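Local coordinates for protein quinoline 2-oxidoreductase large subunit (Pseudomonas putida, PDB 1T3Q) that probably hydroxylates quinoline at carbon 2, as the molybdenum-bearing large subunit of a xanthine dehydrogenase family oxidoreductase, at residues Arg195-Val207 / Val251-Glu265. Residues are numbered along the deposited sequence; the frame is centred on the assembly and turned at random.
Sequences RVSACPMETRGAV and VGGGFGQKAHLHPEE. With MCN (pterin cytosine dinucleotide), chain N; SMO (dioxosulfidomolybdenum(VI) ion), chain O.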
loop_
_atom_site.group_PDB
_atom_site.type_symbol
_atom_site.label_atom_id
_atom_site.label_comp_id
_atom_site.label_asym_id
_atom_site.label_seq_id
_atom_site.Cartn_x
_atom_site.Cartn_y
_atom_site.Cartn_z
ATOM N N ARG B 195 -38.965 8.601 -6.394
ATOM C CA ARG B 195 -37.644 8.049 -6.158
ATOM C C ARG B 195 -36.690 9.214 -5.934
ATOM O O ARG B 195 -36.917 10.321 -6.432
ATOM C CB ARG B 195 -37.155 7.254 -7.375
ATOM C CG ARG B 195 -37.796 5.887 -7.517
ATOM C CD ARG B 195 -37.243 5.095 -8.699
ATOM N NE ARG B 195 -37.764 3.730 -8.651
ATOM C CZ ARG B 195 -37.029 2.636 -8.810
ATOM N NH1 ARG B 195 -35.728 2.733 -9.041
ATOM N NH2 ARG B 195 -37.594 1.436 -8.704
ATOM N N VAL B 196 -35.635 8.955 -5.173
ATOM C CA VAL B 196 -34.593 9.939 -4.927
ATOM C C VAL B 196 -33.294 9.163 -4.967
ATOM O O VAL B 196 -33.301 7.931 -4.934
ATOM C CB VAL B 196 -34.723 10.635 -3.541
ATOM C CG1 VAL B 196 -36.022 11.402 -3.467
ATOM C CG2 VAL B 196 -34.615 9.612 -2.415
ATOM N N SER B 197 -32.180 9.881 -5.064
ATOM C CA SER B 197 -30.862 9.268 -5.075
ATOM C C SER B 197 -30.111 9.780 -3.854
ATOM O O SER B 197 -30.295 10.931 -3.458
ATOM C CB SER B 197 -30.089 9.673 -6.339
ATOM O OG SER B 197 -28.745 9.227 -6.260
ATOM N N ALA B 198 -29.280 8.930 -3.257
ATOM C CA ALA B 198 -28.486 9.340 -2.099
ATOM C C ALA B 198 -27.605 10.493 -2.579
ATOM O O ALA B 198 -27.215 11.372 -1.805
ATOM C CB ALA B 198 -27.622 8.180 -1.613
ATOM N N CYS B 199 -27.293 10.463 -3.871
ATOM C CA CYS B 199 -26.479 11.492 -4.511
ATOM C C CYS B 199 -25.283 11.980 -3.677
ATOM O O CYS B 199 -25.171 13.168 -3.357
ATOM C CB CYS B 199 -27.380 12.680 -4.897
ATOM S SG CYS B 199 -26.650 13.847 -6.084
ATOM N N PRO B 200 -24.378 11.066 -3.295
ATOM C CA PRO B 200 -23.214 11.490 -2.511
ATOM C C PRO B 200 -22.324 12.298 -3.459
ATOM O O PRO B 200 -22.349 12.058 -4.661
ATOM C CB PRO B 200 -22.579 10.163 -2.105
ATOM C CG PRO B 200 -22.897 9.277 -3.281
ATOM C CD PRO B 200 -24.348 9.615 -3.544
ATOM N N MET B 201 -21.549 13.255 -2.945
ATOM C CA MET B 201 -20.699 14.045 -3.840
ATOM C C MET B 201 -19.654 13.177 -4.539
ATOM O O MET B 201 -19.249 13.475 -5.665
ATOM C CB MET B 201 -20.040 15.212 -3.091
ATOM C CG MET B 201 -21.006 16.360 -2.812
ATOM S SD MET B 201 -21.796 17.041 -4.317
ATOM C CE MET B 201 -23.310 16.051 -4.372
ATOM N N GLU B 202 -19.207 12.115 -3.873
ATOM C CA GLU B 202 -18.264 11.184 -4.491
ATOM C C GLU B 202 -19.111 10.015 -4.991
ATOM O O GLU B 202 -19.870 9.425 -4.222
ATOM C CB GLU B 202 -17.252 10.642 -3.484
ATOM C CG GLU B 202 -16.392 9.524 -4.067
ATOM C CD GLU B 202 -15.736 8.666 -3.007
ATOM O OE1 GLU B 202 -16.451 8.185 -2.101
ATOM O OE2 GLU B 202 -14.510 8.461 -3.079
ATOM N N THR B 203 -18.990 9.679 -6.269
ATOM C CA THR B 203 -19.765 8.574 -6.821
ATOM C C THR B 203 -19.147 7.252 -6.375
ATOM O O THR B 203 -18.160 7.234 -5.638
ATOM C CB THR B 203 -19.770 8.617 -8.359
ATOM O OG1 THR B 203 -18.420 8.578 -8.836
ATOM C CG2 THR B 203 -20.453 9.886 -8.856
ATOM N N ARG B 204 -19.715 6.142 -6.833
ATOM C CA ARG B 204 -19.183 4.837 -6.465
ATOM C C ARG B 204 -17.909 4.533 -7.236
ATOM O O ARG B 204 -17.677 5.062 -8.325
ATOM C CB ARG B 204 -20.212 3.739 -6.737
ATOM C CG ARG B 204 -21.517 3.906 -5.967
ATOM C CD ARG B 204 -22.534 2.879 -6.442
ATOM N NE ARG B 204 -22.752 2.969 -7.882
ATOM C CZ ARG B 204 -23.384 2.044 -8.596
ATOM N NH1 ARG B 204 -23.538 2.202 -9.906
ATOM N NH2 ARG B 204 -23.858 0.955 -8.002
ATOM N N GLY B 205 -17.085 3.668 -6.662
ATOM C CA GLY B 205 -15.845 3.305 -7.311
ATOM C C GLY B 205 -15.181 2.135 -6.625
ATOM O O GLY B 205 -15.434 1.862 -5.454
ATOM N N ALA B 206 -14.338 1.432 -7.366
ATOM C CA ALA B 206 -13.619 0.295 -6.828
ATOM C C ALA B 206 -12.438 -0.029 -7.734
ATOM O O ALA B 206 -12.470 0.244 -8.933
ATOM C CB ALA B 206 -14.551 -0.912 -6.710
ATOM N N VAL B 207 -11.390 -0.598 -7.145
ATOM C CA VAL B 207 -10.193 -0.977 -7.880
ATOM C C VAL B 207 -9.784 -2.352 -7.376
ATOM O O VAL B 207 -9.625 -2.554 -6.172
ATOM C CB VAL B 207 -9.021 0.010 -7.626
ATOM C CG1 VAL B 207 -7.799 -0.411 -8.430
ATOM C CG2 VAL B 207 -9.437 1.422 -8.007
ATOM N N VAL B 251 -14.077 7.717 2.285
ATOM C CA VAL B 251 -15.262 7.689 1.423
ATOM C C VAL B 251 -16.006 9.020 1.450
ATOM O O VAL B 251 -16.338 9.534 2.525
ATOM C CB VAL B 251 -16.221 6.544 1.859
ATOM C CG1 VAL B 251 -17.479 6.561 1.020
ATOM C CG2 VAL B 251 -15.515 5.207 1.715
ATOM N N GLY B 252 -16.274 9.566 0.262
ATOM C CA GLY B 252 -16.958 10.846 0.148
ATOM C C GLY B 252 -18.470 10.792 0.261
ATOM O O GLY B 252 -19.188 11.232 -0.641
ATOM N N GLY B 253 -18.960 10.266 1.380
ATOM C CA GLY B 253 -20.395 10.170 1.576
ATOM C C GLY B 253 -20.926 8.832 1.097
ATOM O O GLY B 253 -20.503 8.331 0.054
ATOM N N GLY B 254 -21.846 8.260 1.868
ATOM C CA GLY B 254 -22.443 6.979 1.518
ATOM C C GLY B 254 -23.954 7.059 1.620
ATOM O O GLY B 254 -24.669 6.845 0.638
ATOM N N PHE B 255 -24.440 7.355 2.824
ATOM C CA PHE B 255 -25.866 7.508 3.077
ATOM C C PHE B 255 -26.707 6.284 2.712
ATOM O O PHE B 255 -27.897 6.411 2.458
ATOM C CB PHE B 255 -26.385 8.729 2.313
ATOM C CG PHE B 255 -25.516 9.948 2.469
ATOM C CD1 PHE B 255 -25.410 10.585 3.703
ATOM C CD2 PHE B 255 -24.769 10.428 1.398
ATOM C CE1 PHE B 255 -24.566 11.686 3.870
ATOM C CE2 PHE B 255 -23.919 11.532 1.553
ATOM C CZ PHE B 255 -23.819 12.158 2.791
ATOM N N GLY B 256 -26.085 5.112 2.692
ATOM C CA GLY B 256 -26.811 3.898 2.348
ATOM C C GLY B 256 -26.520 3.391 0.944
ATOM O O GLY B 256 -26.504 2.178 0.703
ATOM N N GLN B 257 -26.283 4.308 0.012
ATOM C CA GLN B 257 -26.016 3.911 -1.373
ATOM C C GLN B 257 -24.802 3.000 -1.461
ATOM O O GLN B 257 -24.758 2.071 -2.274
ATOM C CB GLN B 257 -25.794 5.142 -2.255
ATOM C CG GLN B 257 -25.778 4.830 -3.751
ATOM C CD GLN B 257 -25.359 6.015 -4.595
ATOM O OE1 GLN B 257 -24.171 6.273 -4.775
ATOM N NE2 GLN B 257 -26.339 6.754 -5.106
ATOM N N LYS B 258 -23.814 3.268 -0.615
ATOM C CA LYS B 258 -22.598 2.481 -0.599
ATOM C C LYS B 258 -22.678 1.338 0.412
ATOM O O LYS B 258 -21.664 0.783 0.835
ATOM C CB LYS B 258 -21.400 3.405 -0.344
ATOM C CG LYS B 258 -21.174 4.330 -1.541
ATOM C CD LYS B 258 -20.059 5.352 -1.345
ATOM C CE LYS B 258 -20.014 6.296 -2.543
ATOM N NZ LYS B 258 -19.175 7.509 -2.290
ATOM N N ALA B 259 -23.907 0.992 0.779
ATOM C CA ALA B 259 -24.164 -0.107 1.695
ATOM C C ALA B 259 -24.869 -1.207 0.901
ATOM O O ALA B 259 -25.819 -1.822 1.380
ATOM C CB ALA B 259 -25.039 0.348 2.856
ATOM N N HIS B 260 -24.411 -1.417 -0.327
ATOM C CA HIS B 260 -24.953 -2.462 -1.197
ATOM C C HIS B 260 -23.788 -3.100 -1.925
ATOM O O HIS B 260 -22.699 -2.521 -2.018
ATOM C CB HIS B 260 -25.888 -1.908 -2.278
ATOM C CG HIS B 260 -27.075 -1.166 -1.755
ATOM N ND1 HIS B 260 -27.081 0.202 -1.591
ATOM C CD2 HIS B 260 -28.303 -1.597 -1.379
ATOM C CE1 HIS B 260 -28.263 0.584 -1.141
ATOM N NE2 HIS B 260 -29.023 -0.487 -1.003
ATOM N N LEU B 261 -24.016 -4.295 -2.450
ATOM C CA LEU B 261 -22.990 -4.960 -3.232
ATOM C C LEU B 261 -23.301 -4.516 -4.653
ATOM O O LEU B 261 -24.430 -4.672 -5.120
ATOM C CB LEU B 261 -23.112 -6.481 -3.122
ATOM C CG LEU B 261 -22.047 -7.227 -3.928
ATOM C CD1 LEU B 261 -20.674 -6.974 -3.322
ATOM C CD2 LEU B 261 -22.351 -8.720 -3.933
ATOM N N HIS B 262 -22.322 -3.946 -5.345
ATOM C CA HIS B 262 -22.564 -3.485 -6.710
ATOM C C HIS B 262 -22.010 -4.465 -7.732
ATOM O O HIS B 262 -20.961 -5.067 -7.523
ATOM C CB HIS B 262 -21.901 -2.125 -6.954
ATOM C CG HIS B 262 -22.051 -1.169 -5.815
ATOM N ND1 HIS B 262 -23.277 -0.721 -5.376
ATOM C CD2 HIS B 262 -21.127 -0.600 -5.004
ATOM C CE1 HIS B 262 -23.102 0.081 -4.339
ATOM N NE2 HIS B 262 -21.807 0.170 -4.094
ATOM N N PRO B 263 -22.724 -4.651 -8.847
ATOM C CA PRO B 263 -22.228 -5.572 -9.869
ATOM C C PRO B 263 -20.782 -5.211 -10.225
ATOM O O PRO B 263 -19.934 -6.085 -10.387
ATOM C CB PRO B 263 -23.187 -5.335 -11.031
ATOM C CG PRO B 263 -24.481 -5.089 -10.330
ATOM C CD PRO B 263 -24.082 -4.175 -9.172
ATOM N N GLU B 264 -20.501 -3.913 -10.319
ATOM C CA GLU B 264 -19.158 -3.461 -10.674
ATOM C C GLU B 264 -18.062 -3.917 -9.714
ATOM O O GLU B 264 -16.927 -4.120 -10.136
ATOM C CB GLU B 264 -19.127 -1.935 -10.822
ATOM C CG GLU B 264 -19.946 -1.416 -11.994
ATOM C CD GLU B 264 -21.370 -1.047 -11.624
ATOM O OE1 GLU B 264 -21.966 -1.721 -10.755
ATOM O OE2 GLU B 264 -21.901 -0.085 -12.216
ATOM N N GLU B 265 -18.385 -4.081 -8.431
ATOM C CA GLU B 265 -17.376 -4.535 -7.473
ATOM C C GLU B 265 -16.936 -5.945 -7.840
ATOM O O GLU B 265 -15.754 -6.286 -7.763
ATOM C CB GLU B 265 -17.927 -4.514 -6.038
ATOM C CG GLU B 265 -18.177 -3.110 -5.514
ATOM C CD GLU B 265 -18.815 -3.091 -4.133
ATOM O OE1 GLU B 265 -18.210 -2.511 -3.204
ATOM O OE2 GLU B 265 -19.924 -3.645 -3.977
HETATM N N1 MCN N . -22.684 9.643 17.479
HETATM C C2 MCN N . -22.254 10.141 18.752
HETATM N N3 MCN N . -23.065 9.734 19.800
HETATM C C4 MCN N . -24.199 8.933 19.712
HETATM C C5 MCN N . -24.599 8.463 18.380
HETATM C C6 MCN N . -23.848 8.812 17.282
HETATM O O2 MCN N . -21.288 10.865 18.847
HETATM N N4 MCN N . -24.892 8.603 20.780
HETATM C "C1'" MCN N . -21.765 10.050 16.267
HETATM C C2D MCN N . -20.740 8.887 15.888
HETATM O "O2'" MCN N . -19.474 9.470 15.414
HETATM C "C3'" MCN N . -21.496 8.082 14.852
HETATM C C4D MCN N . -22.266 9.109 14.056
HETATM O O4D MCN N . -22.488 10.256 15.019
HETATM O "O3'" MCN N . -20.547 7.340 14.009
HETATM C "C5'" MCN N . -23.541 8.586 13.336
HETATM O "O5'" MCN N . -24.285 7.919 14.325
HETATM P PA MCN N . -24.775 6.421 14.231
HETATM O O1A MCN N . -23.968 5.658 15.236
HETATM O O2A MCN N . -26.288 6.518 14.333
HETATM O O3A MCN N . -24.613 5.754 12.756
HETATM P PB MCN N . -23.321 5.205 11.984
HETATM O O1B MCN N . -23.542 3.746 11.751
HETATM O O2B MCN N . -22.055 5.612 12.679
HETATM O O3B MCN N . -23.354 6.004 10.594
HETATM C C10 MCN N . -24.175 5.577 9.536
HETATM C "C9'" MCN N . -25.314 6.542 9.491
HETATM C "C8'" MCN N . -26.154 6.101 8.269
HETATM S "S8'" MCN N . -26.863 4.464 8.382
HETATM C "C7'" MCN N . -26.409 6.834 7.183
HETATM S "S7'" MCN N . -27.367 6.299 5.773
HETATM C "C6'" MCN N . -25.757 8.255 7.092
HETATM C C7 MCN N . -25.499 8.815 8.465
HETATM O "O9'" MCN N . -24.741 7.912 9.254
HETATM N "N5'" MCN N . -24.573 8.095 6.149
HETATM C C4A MCN N . -23.708 9.247 6.324
HETATM N "N8'" MCN N . -24.733 10.103 8.370
HETATM C C4B MCN N . -23.778 10.238 7.320
HETATM N "N1'" MCN N . -22.907 11.348 7.455
HETATM C "C2'" MCN N . -21.934 11.425 6.517
HETATM N "N2'" MCN N . -21.087 12.474 6.593
HETATM N "N3'" MCN N . -21.768 10.485 5.520
HETATM C "C4'" MCN N . -22.603 9.322 5.329
HETATM O "O4'" MCN N . -22.390 8.545 4.430
HETATM S S SMO O . -29.344 3.983 4.706
HETATM MO MO SMO O . -27.846 3.944 6.227
HETATM O OM2 SMO O . -28.983 2.770 6.824
HETATM O OM1 SMO O . -26.584 3.156 5.420
HETATM O O HOH W 1 -21.127 13.304 -0.139
HETATM O O HOH W 2 -24.418 -0.983 -9.900
HETATM O O HOH W 3 -17.873 0.594 -4.630
#
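Glu202 and Gly252 bring the two loops to 4.8 Å between CA atoms, and a weak hydrogen bond runs from Glu202 N to Gly252 O. With CG anti to the backbone N (chi1 172°), the extended Glu202 chain brings OE1 to the inverse gamma turn centred on Gly252. There OE1 is gripped twice. Gly252 N comes from above the carboxylate plane at 2.7 Å. Lys258 NZ comes on the anti side at 2.8 Å, near the plane but on its other side. The second bond is also a salt bridge. Lys258 NZ bonds Glu202 O as well, from above the carbonyl plane. Its third acceptor is Gly253 O, met nearly head-on at 2.8 Å. An alanine in place of Lys258 would probably leave the Glu202 carboxylate without its counter-charge, and the carbonyl oxygens of Glu202 and Gly253 without the ammonium donor they share. Pro200 CA sits at the edge of the Phe255 ring, whose face covers the pterin of the cofactor. Gly254 N and Phe255 N both donate to MCN O4', at 2.6 and 2.9 Å. Farther along, Arg204 CD lies over one face of the His262 ring, 3.7 Å from its centroid. Arg204 NH1 makes a long salt bridge to Glu264 OE2, through charge alone since the oxygen lies well out of the guanidinium plane; its stronger partner is Glu283. One buried ammonium group thus meets a carboxylate and two carbonyl oxygens, joining the Glu202 loop to the glycine-rich loop whose backbone holds the pterin.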